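Local coordinates for protein importin subunit beta-1 (Saccharomyces cerevisiae, PDB 5OWU) that carries proteins into the nucleus as the importin beta subunit, partnering importin alpha, which recognises the classical nuclear localization signal of the cargo, at residues 247-252 with 287-292; 254-259 with 313-318; 519-524 with 574-579; 526-531 with 581-586. All blocks are in the same frame, centred on the assembly; numbering follows the deposited sequence.

The four contacts form two pairs along the superhelix of HEAT repeats. Contacts 1 and 2 share helix 238-255, with centres about 11 Å apart, and they touch: I251 CG2 lies 3.7 Å from M259 CE, and M252 SD packs on M259 CG. Contact 1 joins HEAT 6 to HEAT 7, while contact 2 reaches on to the start of HEAT 8, where another protein's chain comes within reach. Contacts 3 and 4, also about 11 Å apart between centres, follow one another along helices 516-530 and 563-586 and join HEAT 12 to HEAT 13. The pairs are well separated: the centres of contacts 1 and 4, on opposite sides of the chain's centre, lie about 44 Å apart.

Contact 1. Residues 247-252 with 287-292; sequences CLCKIM and VEFWST
E288 starts the contact with its aliphatic part: CG rests 3.8 Å from C249 SG, and the chain bends there before the carboxylate. The next residue, F289, does most of the work. The same sulfur sits 3.6 Å from F289 CA. It also lies at the edge of the F289 ring, 84° off the normal, a Cys sulfur-aromatic contact. With CG anti to the backbone N (chi1 -176°), the ring is carried across to helix 238-255, where L248 O also lies near its edge. M252 bends at chi2 and chi3 and crosses the phenylalanine at about a right angle, bringing CE to 3.6 Å from F289 CZ. An alanine in place of F289 would probably leave the M252 methyl and the C249 sulfur facing a gap between the helices. One turn on, T292 CG2 packs 3.5 Å from C249 O, with its OG1 beside C249 CB. The two segments run nearly parallel, at 5° with axes 9.3 Å apart, as second helices of HEAT 6 and HEAT 7. Helix 260-274 lies against them, M263 touching both M252 and F289, while W290 turns away toward helices 317-332 and 347-362.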
loop_
_atom_site.group_PDB
_atom_site.type_symbol
_atom_site.label_atom_id
_atom_site.label_comp_id
_atom_site.label_asym_id
_atom_site.label_seq_id
_atom_site.Cartn_x
_atom_site.Cartn_y
_atom_site.Cartn_z
ATOM N N CYS A 247 -7.140 17.611 -11.050
ATOM C CA CYS A 247 -6.643 17.464 -12.418
ATOM C C CYS A 247 -5.188 17.875 -12.528
ATOM O O CYS A 247 -4.364 17.158 -13.105
ATOM C CB CYS A 247 -7.466 18.314 -13.376
ATOM S SG CYS A 247 -8.924 17.529 -13.920
ATOM N N LEU A 248 -4.858 19.057 -12.010
ATOM C CA LEU A 248 -3.492 19.548 -12.129
ATOM C C LEU A 248 -2.506 18.582 -11.496
ATOM O O LEU A 248 -1.447 18.312 -12.068
ATOM C CB LEU A 248 -3.357 20.931 -11.484
ATOM C CG LEU A 248 -3.430 22.172 -12.363
ATOM C CD1 LEU A 248 -3.141 23.391 -11.502
ATOM C CD2 LEU A 248 -2.463 22.109 -13.542
ATOM N N CYS A 249 -2.829 18.052 -10.312
ATOM C CA CYS A 249 -1.894 17.151 -9.648
ATOM C C CYS A 249 -1.697 15.886 -10.465
ATOM O O CYS A 249 -0.561 15.414 -10.642
ATOM C CB CYS A 249 -2.393 16.806 -8.244
ATOM S SG CYS A 249 -2.348 18.193 -7.085
ATOM N N LYS A 250 -2.792 15.320 -10.977
ATOM C CA LYS A 250 -2.666 14.107 -11.776
ATOM C C LYS A 250 -1.870 14.372 -13.049
ATOM O O LYS A 250 -1.052 13.541 -13.470
ATOM C CB LYS A 250 -4.050 13.558 -12.102
ATOM C CG LYS A 250 -4.141 12.045 -11.962
ATOM C CD LYS A 250 -5.236 11.437 -12.833
ATOM C CE LYS A 250 -5.321 9.929 -12.652
ATOM N NZ LYS A 250 -4.015 9.266 -12.953
ATOM N N ILE A 251 -2.090 15.529 -13.674
ATOM C CA ILE A 251 -1.327 15.894 -14.863
ATOM C C ILE A 251 0.148 16.029 -14.533
ATOM O O ILE A 251 1.008 15.642 -15.325
ATOM C CB ILE A 251 -1.869 17.197 -15.480
ATOM C CG1 ILE A 251 -3.244 16.952 -16.103
ATOM C CG2 ILE A 251 -0.896 17.739 -16.537
ATOM C CD1 ILE A 251 -4.007 18.223 -16.436
ATOM N N MET A 252 0.472 16.630 -13.389
ATOM C CA MET A 252 1.877 16.760 -13.018
ATOM C C MET A 252 2.507 15.385 -12.848
ATOM O O MET A 252 3.614 15.131 -13.343
ATOM C CB MET A 252 2.000 17.585 -11.735
ATOM C CG MET A 252 3.415 17.702 -11.160
ATOM S SD MET A 252 4.539 18.693 -12.152
ATOM C CE MET A 252 3.720 20.298 -12.087
ATOM N N VAL A 287 -1.024 23.164 -1.408
ATOM C CA VAL A 287 -0.066 22.299 -0.734
ATOM C C VAL A 287 0.022 20.960 -1.450
ATOM O O VAL A 287 1.115 20.474 -1.757
ATOM C CB VAL A 287 -0.444 22.132 0.747
ATOM C CG1 VAL A 287 0.449 21.094 1.421
ATOM C CG2 VAL A 287 -0.327 23.461 1.466
ATOM N N GLU A 288 -1.133 20.350 -1.744
ATOM C CA GLU A 288 -1.120 19.051 -2.408
ATOM C C GLU A 288 -0.419 19.138 -3.754
ATOM O O GLU A 288 0.285 18.204 -4.156
ATOM C CB GLU A 288 -2.547 18.520 -2.583
ATOM C CG GLU A 288 -2.628 17.216 -3.380
ATOM C CD GLU A 288 -1.819 16.089 -2.756
ATOM O OE1 GLU A 288 -1.576 16.131 -1.528
ATOM O OE2 GLU A 288 -1.425 15.159 -3.495
ATOM N N PHE A 289 -0.604 20.250 -4.468
ATOM C CA PHE A 289 0.113 20.424 -5.731
ATOM C C PHE A 289 1.628 20.370 -5.530
ATOM O O PHE A 289 2.356 19.679 -6.267
ATOM C CB PHE A 289 -0.296 21.748 -6.371
ATOM C CG PHE A 289 0.314 21.971 -7.717
ATOM C CD1 PHE A 289 -0.040 21.163 -8.775
ATOM C CD2 PHE A 289 1.242 22.972 -7.925
ATOM C CE1 PHE A 289 0.504 21.347 -10.020
ATOM C CE2 PHE A 289 1.796 23.162 -9.183
ATOM C CZ PHE A 289 1.425 22.340 -10.226
ATOM N N TRP A 290 2.134 21.099 -4.534
ATOM C CA TRP A 290 3.584 21.108 -4.366
ATOM C C TRP A 290 4.098 19.781 -3.814
ATOM O O TRP A 290 5.211 19.357 -4.162
ATOM C CB TRP A 290 3.998 22.300 -3.505
ATOM C CG TRP A 290 4.048 23.527 -4.352
ATOM C CD1 TRP A 290 3.078 24.479 -4.485
ATOM C CD2 TRP A 290 5.111 23.911 -5.230
ATOM N NE1 TRP A 290 3.479 25.438 -5.387
ATOM C CE2 TRP A 290 4.722 25.110 -5.860
ATOM C CE3 TRP A 290 6.356 23.355 -5.547
ATOM C CZ2 TRP A 290 5.536 25.767 -6.772
ATOM C CZ3 TRP A 290 7.159 24.005 -6.456
ATOM C CH2 TRP A 290 6.745 25.201 -7.059
ATOM N N SER A 291 3.292 19.082 -3.008
ATOM C CA SER A 291 3.675 17.740 -2.589
ATOM C C SER A 291 3.773 16.806 -3.786
ATOM O O SER A 291 4.686 15.978 -3.858
ATOM C CB SER A 291 2.684 17.194 -1.558
ATOM O OG SER A 291 2.825 17.858 -0.310
ATOM N N THR A 292 2.845 16.923 -4.740
ATOM C CA THR A 292 2.936 16.102 -5.946
ATOM C C THR A 292 4.241 16.373 -6.684
ATOM O O THR A 292 4.953 15.438 -7.083
ATOM C CB THR A 292 1.736 16.360 -6.860
ATOM O OG1 THR A 292 0.523 16.034 -6.168
ATOM C CG2 THR A 292 1.817 15.507 -8.102
#

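Contact 2. Residues 254-259 with 313-318; sequences LYYTFM and QSYNFA
Y256, Y315 and F317 make an aromatic cluster where the turn after the second helix of HEAT 6 meets the linker entering the first helix of HEAT 8. From its CB, Y256 sends CG anti to the backbone N (chi1 -179°), which aims the ring at residues 313-318. On one flank Y256 CE1 lies 3.7 Å from F317 CE2, the two rings meeting obliquely. On the other, Y256 CE2 comes 3.6 Å from Y315 CD2; these two ring planes are nearly parallel but slid so far apart that they barely overlap. Q313 O also approaches Y256 CE2, at the ring's edge. Y256 CZ stays close to F317 CE2, and beyond it Y256 OH accepts a hydrogen bond of 2.9 Å from Y315 N, which lies in the plane of the Y256 ring. Y256 OH is also hydrogen-bonded to E297 OE2, and that carboxylate oxygen bonds F317 N at the start of helix 317-332 as well. At the end of the turn, M259 CB lies 4.2 Å from F317 CE2. F317 also meets an aromatic side chain of another protein's chain edge-to-face, consistent with the hydrophobic hollows importin beta offers to nucleoporins. S314 OG accepts from N316 N in an ST turn. The Y315 hydroxyl bonds in the other direction, Y315 OH donating to T257 O at 2.8 Å from 23° outside the carbonyl plane.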
loop_
_atom_site.group_PDB
_atom_site.type_symbol
_atom_site.label_atom_id
_atom_site.label_comp_id
_atom_site.label_asym_id
_atom_site.label_seq_id
_atom_site.Cartn_x
_atom_site.Cartn_y
_atom_site.Cartn_z
ATOM N N LEU A 254 1.575 12.480 -14.198
ATOM C CA LEU A 254 1.623 11.686 -15.427
ATOM C C LEU A 254 2.443 12.327 -16.542
ATOM O O LEU A 254 3.082 11.624 -17.330
ATOM C CB LEU A 254 0.205 11.445 -15.945
ATOM C CG LEU A 254 -0.646 10.430 -15.193
ATOM C CD1 LEU A 254 -2.030 10.388 -15.820
ATOM C CD2 LEU A 254 0.006 9.054 -15.229
ATOM N N TYR A 255 2.416 13.646 -16.640
ATOM C CA TYR A 255 3.033 14.381 -17.732
ATOM C C TYR A 255 4.010 15.423 -17.205
ATOM O O TYR A 255 4.131 16.508 -17.769
ATOM C CB TYR A 255 1.960 15.034 -18.604
ATOM C CG TYR A 255 1.010 14.028 -19.212
ATOM C CD1 TYR A 255 1.428 13.189 -20.237
ATOM C CD2 TYR A 255 -0.298 13.907 -18.755
ATOM C CE1 TYR A 255 0.573 12.254 -20.794
ATOM C CE2 TYR A 255 -1.169 12.969 -19.316
ATOM C CZ TYR A 255 -0.720 12.149 -20.331
ATOM O OH TYR A 255 -1.557 11.219 -20.900
ATOM N N TYR A 256 4.693 15.101 -16.103
ATOM C CA TYR A 256 5.759 15.942 -15.568
ATOM C C TYR A 256 6.629 16.510 -16.687
ATOM O O TYR A 256 6.928 17.709 -16.699
ATOM C CB TYR A 256 6.620 15.142 -14.577
ATOM C CG TYR A 256 7.736 15.945 -13.940
ATOM C CD1 TYR A 256 7.528 16.664 -12.767
ATOM C CD2 TYR A 256 9.001 15.985 -14.516
ATOM C CE1 TYR A 256 8.562 17.407 -12.184
ATOM C CE2 TYR A 256 10.028 16.714 -13.944
ATOM C CZ TYR A 256 9.809 17.423 -12.781
ATOM O OH TYR A 256 10.850 18.149 -12.230
ATOM N N THR A 257 7.008 15.666 -17.652
ATOM C CA THR A 257 7.989 16.066 -18.655
ATOM C C THR A 257 7.551 17.286 -19.457
ATOM O O THR A 257 8.401 17.954 -20.055
ATOM C CB THR A 257 8.278 14.896 -19.607
ATOM O OG1 THR A 257 9.417 15.201 -20.422
ATOM C CG2 THR A 257 7.080 14.595 -20.502
ATOM N N PHE A 258 6.255 17.596 -19.479
ATOM C CA PHE A 258 5.727 18.713 -20.256
ATOM C C PHE A 258 5.396 19.941 -19.410
ATOM O O PHE A 258 4.840 20.908 -19.941
ATOM C CB PHE A 258 4.465 18.283 -21.012
ATOM C CG PHE A 258 4.687 17.187 -22.012
ATOM C CD1 PHE A 258 5.426 17.417 -23.163
ATOM C CD2 PHE A 258 4.118 15.938 -21.824
ATOM C CE1 PHE A 258 5.617 16.409 -24.096
ATOM C CE2 PHE A 258 4.299 14.927 -22.754
ATOM C CZ PHE A 258 5.046 15.162 -23.891
ATOM N N MET A 259 5.719 19.941 -18.119
ATOM C CA MET A 259 5.199 20.978 -17.233
ATOM C C MET A 259 6.073 22.226 -17.111
ATOM O O MET A 259 5.615 23.221 -16.536
ATOM C CB MET A 259 4.981 20.395 -15.840
ATOM C CG MET A 259 3.832 19.393 -15.784
ATOM S SD MET A 259 2.230 20.132 -16.176
ATOM C CE MET A 259 2.012 19.646 -17.893
ATOM N N GLN A 313 14.432 13.357 -16.578
ATOM C CA GLN A 313 15.173 14.528 -16.129
ATOM C C GLN A 313 14.296 15.350 -15.198
ATOM O O GLN A 313 13.135 15.626 -15.514
ATOM C CB GLN A 313 15.628 15.383 -17.320
ATOM C CG GLN A 313 14.530 15.649 -18.351
ATOM C CD GLN A 313 14.885 16.761 -19.327
ATOM O OE1 GLN A 313 15.831 17.521 -19.110
ATOM N NE2 GLN A 313 14.120 16.861 -20.410
ATOM N N SER A 314 14.847 15.739 -14.053
ATOM C CA SER A 314 14.152 16.656 -13.165
ATOM C C SER A 314 14.375 18.090 -13.624
ATOM O O SER A 314 15.478 18.461 -14.031
ATOM C CB SER A 314 14.635 16.488 -11.726
ATOM O OG SER A 314 13.962 17.377 -10.848
ATOM N N TYR A 315 13.311 18.885 -13.579
ATOM C CA TYR A 315 13.400 20.323 -13.777
ATOM C C TYR A 315 13.655 21.077 -12.480
ATOM O O TYR A 315 13.816 22.301 -12.518
ATOM C CB TYR A 315 12.118 20.846 -14.429
ATOM C CG TYR A 315 11.844 20.242 -15.784
ATOM C CD1 TYR A 315 12.760 20.366 -16.822
ATOM C CD2 TYR A 315 10.665 19.559 -16.031
ATOM C CE1 TYR A 315 12.512 19.808 -18.070
ATOM C CE2 TYR A 315 10.404 19.002 -17.273
ATOM C CZ TYR A 315 11.332 19.129 -18.287
ATOM O OH TYR A 315 11.071 18.570 -19.520
ATOM N N ASN A 316 13.677 20.385 -11.336
ATOM C CA ASN A 316 14.040 21.003 -10.063
ATOM C C ASN A 316 13.096 22.150 -9.714
ATOM O O ASN A 316 13.526 23.220 -9.277
ATOM C CB ASN A 316 15.495 21.483 -10.087
ATOM C CG ASN A 316 16.485 20.340 -10.230
ATOM O OD1 ASN A 316 16.421 19.358 -9.492
ATOM N ND2 ASN A 316 17.391 20.453 -11.191
ATOM N N PHE A 317 11.797 21.923 -9.913
ATOM C CA PHE A 317 10.791 22.924 -9.560
ATOM C C PHE A 317 10.860 23.285 -8.081
ATOM O O PHE A 317 10.835 24.466 -7.712
ATOM C CB PHE A 317 9.390 22.400 -9.893
ATOM C CG PHE A 317 9.123 22.235 -11.369
ATOM C CD1 PHE A 317 9.456 23.238 -12.268
ATOM C CD2 PHE A 317 8.518 21.082 -11.850
ATOM C CE1 PHE A 317 9.202 23.087 -13.620
ATOM C CE2 PHE A 317 8.264 20.924 -13.203
ATOM C CZ PHE A 317 8.605 21.933 -14.089
ATOM N N ALA A 318 10.898 22.272 -7.213
ATOM C CA ALA A 318 10.878 22.516 -5.777
ATOM C C ALA A 318 12.130 23.262 -5.338
ATOM O O ALA A 318 12.048 24.282 -4.645
ATOM C CB ALA A 318 10.745 21.193 -5.023
#

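Contact 3. Residues 519-524 with 574-579; sequences SAFSAL and SNILTV
S574 O is gripped twice by T578, through N and through OG1, each at 2.9 Å, on the helix whose N575, I576 and V579 close round F521. The setting is a HEAT-repeat stack: segments 519-524 and 574-579, on the second helices of HEAT 12 and HEAT 13, run almost parallel, at 5° with axes 9.2 Å apart. F521 is the wedge between them. Its CG sits 3.6 Å from N575 CB, the asparagine side chain crossing it at about a right angle while N575 ND2 bonds E571 OE2 on its own helix. I576 puts its backbone N over one face of the ring, toward the rim. Its side chain runs alongside the phenylalanine in the same direction, so that I576 CG1 lies 3.7 Å from F521 CZ. V579 comes to the ring's edge instead, with CG2 anti to its own carbonyl carbon and 3.8 Å from F521 CD1. A serine at F521 would probably open a gap between the helices, with I576 CG1 and V579 CG2 losing the ring they pack on. Helix 536-553 backs I576 and V579, and helix 496-507 backs F521 and L524. The valine's methyls divide their work: V579 CG2 is 3.4 Å from F521 O, and V579 CG1 faces L524 CB at 4.2 Å.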
loop_
_atom_site.group_PDB
_atom_site.type_symbol
_atom_site.label_atom_id
_atom_site.label_comp_id
_atom_site.label_asym_id
_atom_site.label_seq_id
_atom_site.Cartn_x
_atom_site.Cartn_y
_atom_site.Cartn_z
ATOM N N SER A 519 1.656 1.318 22.553
ATOM C CA SER A 519 2.943 1.841 22.113
ATOM C C SER A 519 4.046 1.440 23.079
ATOM O O SER A 519 5.142 1.044 22.654
ATOM C CB SER A 519 2.867 3.362 21.970
ATOM O OG SER A 519 1.949 3.704 20.945
ATOM N N ALA A 520 3.765 1.492 24.386
ATOM C CA ALA A 520 4.783 1.083 25.346
ATOM C C ALA A 520 5.138 -0.381 25.145
ATOM O O ALA A 520 6.321 -0.748 25.127
ATOM C CB ALA A 520 4.302 1.331 26.774
ATOM N N PHE A 521 4.125 -1.230 24.938
ATOM C CA PHE A 521 4.424 -2.636 24.695
ATOM C C PHE A 521 5.268 -2.784 23.439
ATOM O O PHE A 521 6.237 -3.560 23.419
ATOM C CB PHE A 521 3.133 -3.446 24.594
ATOM C CG PHE A 521 2.587 -3.878 25.932
ATOM C CD1 PHE A 521 3.166 -4.935 26.618
ATOM C CD2 PHE A 521 1.499 -3.235 26.496
ATOM C CE1 PHE A 521 2.668 -5.345 27.843
ATOM C CE2 PHE A 521 1.002 -3.638 27.722
ATOM C CZ PHE A 521 1.593 -4.700 28.397
ATOM N N SER A 522 4.960 -2.004 22.398
ATOM C CA SER A 522 5.769 -2.083 21.191
ATOM C C SER A 522 7.220 -1.739 21.497
ATOM O O SER A 522 8.136 -2.437 21.042
ATOM C CB SER A 522 5.211 -1.162 20.107
ATOM O OG SER A 522 5.954 -1.313 18.911
ATOM N N ALA A 523 7.450 -0.694 22.303
ATOM C CA ALA A 523 8.827 -0.325 22.606
ATOM C C ALA A 523 9.506 -1.426 23.400
ATOM O O ALA A 523 10.688 -1.721 23.166
ATOM C CB ALA A 523 8.877 1.006 23.358
ATOM N N LEU A 524 8.756 -2.103 24.279
ATOM C CA LEU A 524 9.351 -3.214 25.008
ATOM C C LEU A 524 9.838 -4.283 24.045
ATOM O O LEU A 524 10.911 -4.867 24.241
ATOM C CB LEU A 524 8.354 -3.798 26.011
ATOM C CG LEU A 524 8.106 -2.967 27.274
ATOM C CD1 LEU A 524 7.075 -3.666 28.134
ATOM C CD2 LEU A 524 9.386 -2.735 28.059
ATOM N N SER A 574 -3.232 -9.092 23.441
ATOM C CA SER A 574 -2.443 -9.182 22.216
ATOM C C SER A 574 -1.078 -8.510 22.384
ATOM O O SER A 574 -0.042 -9.094 22.043
ATOM C CB SER A 574 -3.237 -8.561 21.062
ATOM O OG SER A 574 -2.464 -8.453 19.879
ATOM N N ASN A 575 -1.055 -7.283 22.918
ATOM C CA ASN A 575 0.215 -6.600 23.176
ATOM C C ASN A 575 1.129 -7.456 24.040
ATOM O O ASN A 575 2.325 -7.632 23.739
ATOM C CB ASN A 575 -0.026 -5.251 23.869
ATOM C CG ASN A 575 -0.919 -4.310 23.071
ATOM O OD1 ASN A 575 -1.536 -3.407 23.641
ATOM N ND2 ASN A 575 -1.000 -4.513 21.760
ATOM N N ILE A 576 0.569 -8.002 25.125
ATOM C CA ILE A 576 1.346 -8.833 26.037
ATOM C C ILE A 576 1.901 -10.046 25.304
ATOM O O ILE A 576 3.077 -10.391 25.440
ATOM C CB ILE A 576 0.481 -9.258 27.237
ATOM C CG1 ILE A 576 0.129 -8.039 28.099
ATOM C CG2 ILE A 576 1.200 -10.310 28.088
ATOM C CD1 ILE A 576 -0.985 -8.303 29.089
ATOM N N LEU A 577 1.050 -10.736 24.548
ATOM C CA LEU A 577 1.482 -11.969 23.898
ATOM C C LEU A 577 2.552 -11.692 22.845
ATOM O O LEU A 577 3.469 -12.497 22.661
ATOM C CB LEU A 577 0.275 -12.690 23.289
ATOM C CG LEU A 577 -0.686 -13.297 24.324
ATOM C CD1 LEU A 577 -2.035 -13.611 23.715
ATOM C CD2 LEU A 577 -0.097 -14.543 24.970
ATOM N N THR A 578 2.467 -10.555 22.153
ATOM C CA THR A 578 3.508 -10.192 21.191
ATOM C C THR A 578 4.856 -10.027 21.889
ATOM O O THR A 578 5.870 -10.620 21.475
ATOM C CB THR A 578 3.097 -8.913 20.455
ATOM O OG1 THR A 578 1.841 -9.134 19.792
ATOM C CG2 THR A 578 4.149 -8.496 19.416
ATOM N N VAL A 579 4.886 -9.245 22.974
ATOM C CA VAL A 579 6.149 -9.096 23.700
ATOM C C VAL A 579 6.622 -10.444 24.227
ATOM O O VAL A 579 7.819 -10.748 24.204
ATOM C CB VAL A 579 6.017 -8.075 24.844
ATOM C CG1 VAL A 579 7.366 -7.901 25.551
ATOM C CG2 VAL A 579 5.530 -6.745 24.316
#

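Contact 4. Residues 526-531 with 581-586; sequences TMVEYA and AAVIRK
K586 reaches across from the last turn of helix 563-586 to put its NZ among backbone carbonyls at the C-terminal end of helix 516-530. The shortest of its bonds, 2.8 Å, goes from K586 NZ to A531 O, and the donor stands 21° out of that carbonyl plane. A second, from K586 NZ to V528 O at 3.0 Å, is nearly along the C=O axis (160°); V528 O also accepts from A531 N. E529 O adds a weak third bond. The ammonium thus lies where a helix end gathers partial negative charge, which would be expected to steady it. To get there the lysine leaves with CG anti to the backbone N, then bends at chi2 and chi4, sliding past V528 in the opposite direction.

The aliphatic part of that path is packed as well: K586 CB lies 3.8 Å from V528 CG1. The same methyl comes 3.7 Å from A582 O, one turn earlier on the lysine's helix. The other branch, V528 CG2, turns to V583 CG2 at 3.9 Å, the two valines crossing at about a right angle. I542 of helix 536-553 covers V528 further, and S543 of that helix touches V583. On the outer flank, E529 skirts A582 CB. The end of the R585 side chain leads off from the contact to a salt bridge with D665. Segments 526-530 and 581-586 run 8° apart with axes 9.4 Å from each other, the near-parallel stacking of second helices in successive HEAT repeats, here 12 and 13.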
loop_
_atom_site.group_PDB
_atom_site.type_symbol
_atom_site.label_atom_id
_atom_site.label_comp_id
_atom_site.label_asym_id
_atom_site.label_seq_id
_atom_site.Cartn_x
_atom_site.Cartn_y
_atom_site.Cartn_z
ATOM N N THR A 526 10.994 -3.806 21.039
ATOM C CA THR A 526 12.279 -3.294 20.577
ATOM C C THR A 526 13.353 -3.521 21.634
ATOM O O THR A 526 14.449 -4.009 21.325
ATOM C CB THR A 526 12.150 -1.805 20.230
ATOM O OG1 THR A 526 11.255 -1.646 19.122
ATOM C CG2 THR A 526 13.492 -1.200 19.866
ATOM N N MET A 527 13.047 -3.209 22.905
ATOM C CA MET A 527 14.072 -3.371 23.931
ATOM C C MET A 527 14.549 -4.812 23.960
ATOM O O MET A 527 15.751 -5.083 24.102
ATOM C CB MET A 527 13.550 -2.971 25.310
ATOM C CG MET A 527 12.989 -1.575 25.414
ATOM S SD MET A 527 14.117 -0.330 24.812
ATOM C CE MET A 527 15.273 -0.179 26.176
ATOM N N VAL A 528 13.617 -5.752 23.803
ATOM C CA VAL A 528 13.993 -7.156 23.830
ATOM C C VAL A 528 14.895 -7.467 22.652
ATOM O O VAL A 528 15.967 -8.064 22.802
ATOM C CB VAL A 528 12.741 -8.050 23.824
ATOM C CG1 VAL A 528 13.133 -9.522 23.632
ATOM C CG2 VAL A 528 11.967 -7.872 25.101
ATOM N N GLU A 529 14.499 -7.012 21.467
ATOM C CA GLU A 529 15.157 -7.483 20.260
ATOM C C GLU A 529 16.572 -6.932 20.144
ATOM O O GLU A 529 17.442 -7.591 19.568
ATOM C CB GLU A 529 14.289 -7.130 19.057
ATOM C CG GLU A 529 12.992 -7.975 19.054
ATOM C CD GLU A 529 11.985 -7.570 17.996
ATOM O OE1 GLU A 529 11.981 -6.388 17.585
ATOM O OE2 GLU A 529 11.183 -8.443 17.586
ATOM N N TYR A 530 16.843 -5.770 20.738
ATOM C CA TYR A 530 18.182 -5.200 20.721
ATOM C C TYR A 530 18.974 -5.468 21.994
ATOM O O TYR A 530 20.108 -4.995 22.106
ATOM C CB TYR A 530 18.105 -3.690 20.469
ATOM C CG TYR A 530 17.782 -3.354 19.030
ATOM C CD1 TYR A 530 16.466 -3.253 18.594
ATOM C CD2 TYR A 530 18.798 -3.159 18.105
ATOM C CE1 TYR A 530 16.172 -2.954 17.271
ATOM C CE2 TYR A 530 18.515 -2.863 16.782
ATOM C CZ TYR A 530 17.204 -2.758 16.373
ATOM O OH TYR A 530 16.931 -2.453 15.062
ATOM N N ALA A 531 18.428 -6.219 22.949
ATOM C CA ALA A 531 19.134 -6.416 24.212
ATOM C C ALA A 531 20.426 -7.188 23.985
ATOM O O ALA A 531 20.494 -8.082 23.141
ATOM C CB ALA A 531 18.252 -7.146 25.225
ATOM N N ALA A 581 6.122 -13.460 23.036
ATOM C CA ALA A 581 6.722 -14.233 21.958
ATOM C C ALA A 581 8.141 -13.760 21.687
ATOM O O ALA A 581 9.055 -14.581 21.512
ATOM C CB ALA A 581 5.867 -14.135 20.695
ATOM N N ALA A 582 8.356 -12.434 21.669
ATOM C CA ALA A 582 9.715 -11.934 21.457
ATOM C C ALA A 582 10.650 -12.367 22.586
ATOM O O ALA A 582 11.808 -12.728 22.341
ATOM C CB ALA A 582 9.713 -10.409 21.320
ATOM N N VAL A 583 10.167 -12.330 23.830
ATOM C CA VAL A 583 10.981 -12.747 24.971
ATOM C C VAL A 583 11.372 -14.215 24.831
ATOM O O VAL A 583 12.536 -14.591 25.013
ATOM C CB VAL A 583 10.221 -12.490 26.288
ATOM C CG1 VAL A 583 10.892 -13.190 27.471
ATOM C CG2 VAL A 583 10.124 -10.997 26.562
ATOM N N ILE A 584 10.402 -15.060 24.492
ATOM C CA ILE A 584 10.660 -16.496 24.388
ATOM C C ILE A 584 11.699 -16.763 23.308
ATOM O O ILE A 584 12.650 -17.527 23.508
ATOM C CB ILE A 584 9.349 -17.249 24.110
ATOM C CG1 ILE A 584 8.452 -17.205 25.346
ATOM C CG2 ILE A 584 9.627 -18.704 23.671
ATOM C CD1 ILE A 584 7.000 -17.562 25.070
ATOM N N ARG A 585 11.542 -16.122 22.150
ATOM C CA ARG A 585 12.494 -16.353 21.069
ATOM C C ARG A 585 13.880 -15.817 21.408
ATOM O O ARG A 585 14.889 -16.412 21.015
ATOM C CB ARG A 585 11.982 -15.725 19.774
ATOM C CG ARG A 585 10.904 -16.544 19.106
ATOM C CD ARG A 585 10.855 -16.282 17.613
ATOM N NE ARG A 585 9.576 -16.706 17.054
ATOM C CZ ARG A 585 9.347 -17.888 16.492
ATOM N NH1 ARG A 585 10.318 -18.784 16.388
ATOM N NH2 ARG A 585 8.139 -18.168 16.026
ATOM N N LYS A 586 13.960 -14.697 22.127
ATOM C CA LYS A 586 15.262 -14.066 22.320
ATOM C C LYS A 586 16.153 -14.863 23.268
ATOM O O LYS A 586 17.376 -14.880 23.096
ATOM C CB LYS A 586 15.092 -12.637 22.840
ATOM C CG LYS A 586 16.384 -11.826 22.856
ATOM C CD LYS A 586 16.863 -11.518 21.440
ATOM C CE LYS A 586 18.287 -10.999 21.429
ATOM N NZ LYS A 586 18.424 -9.712 22.156
#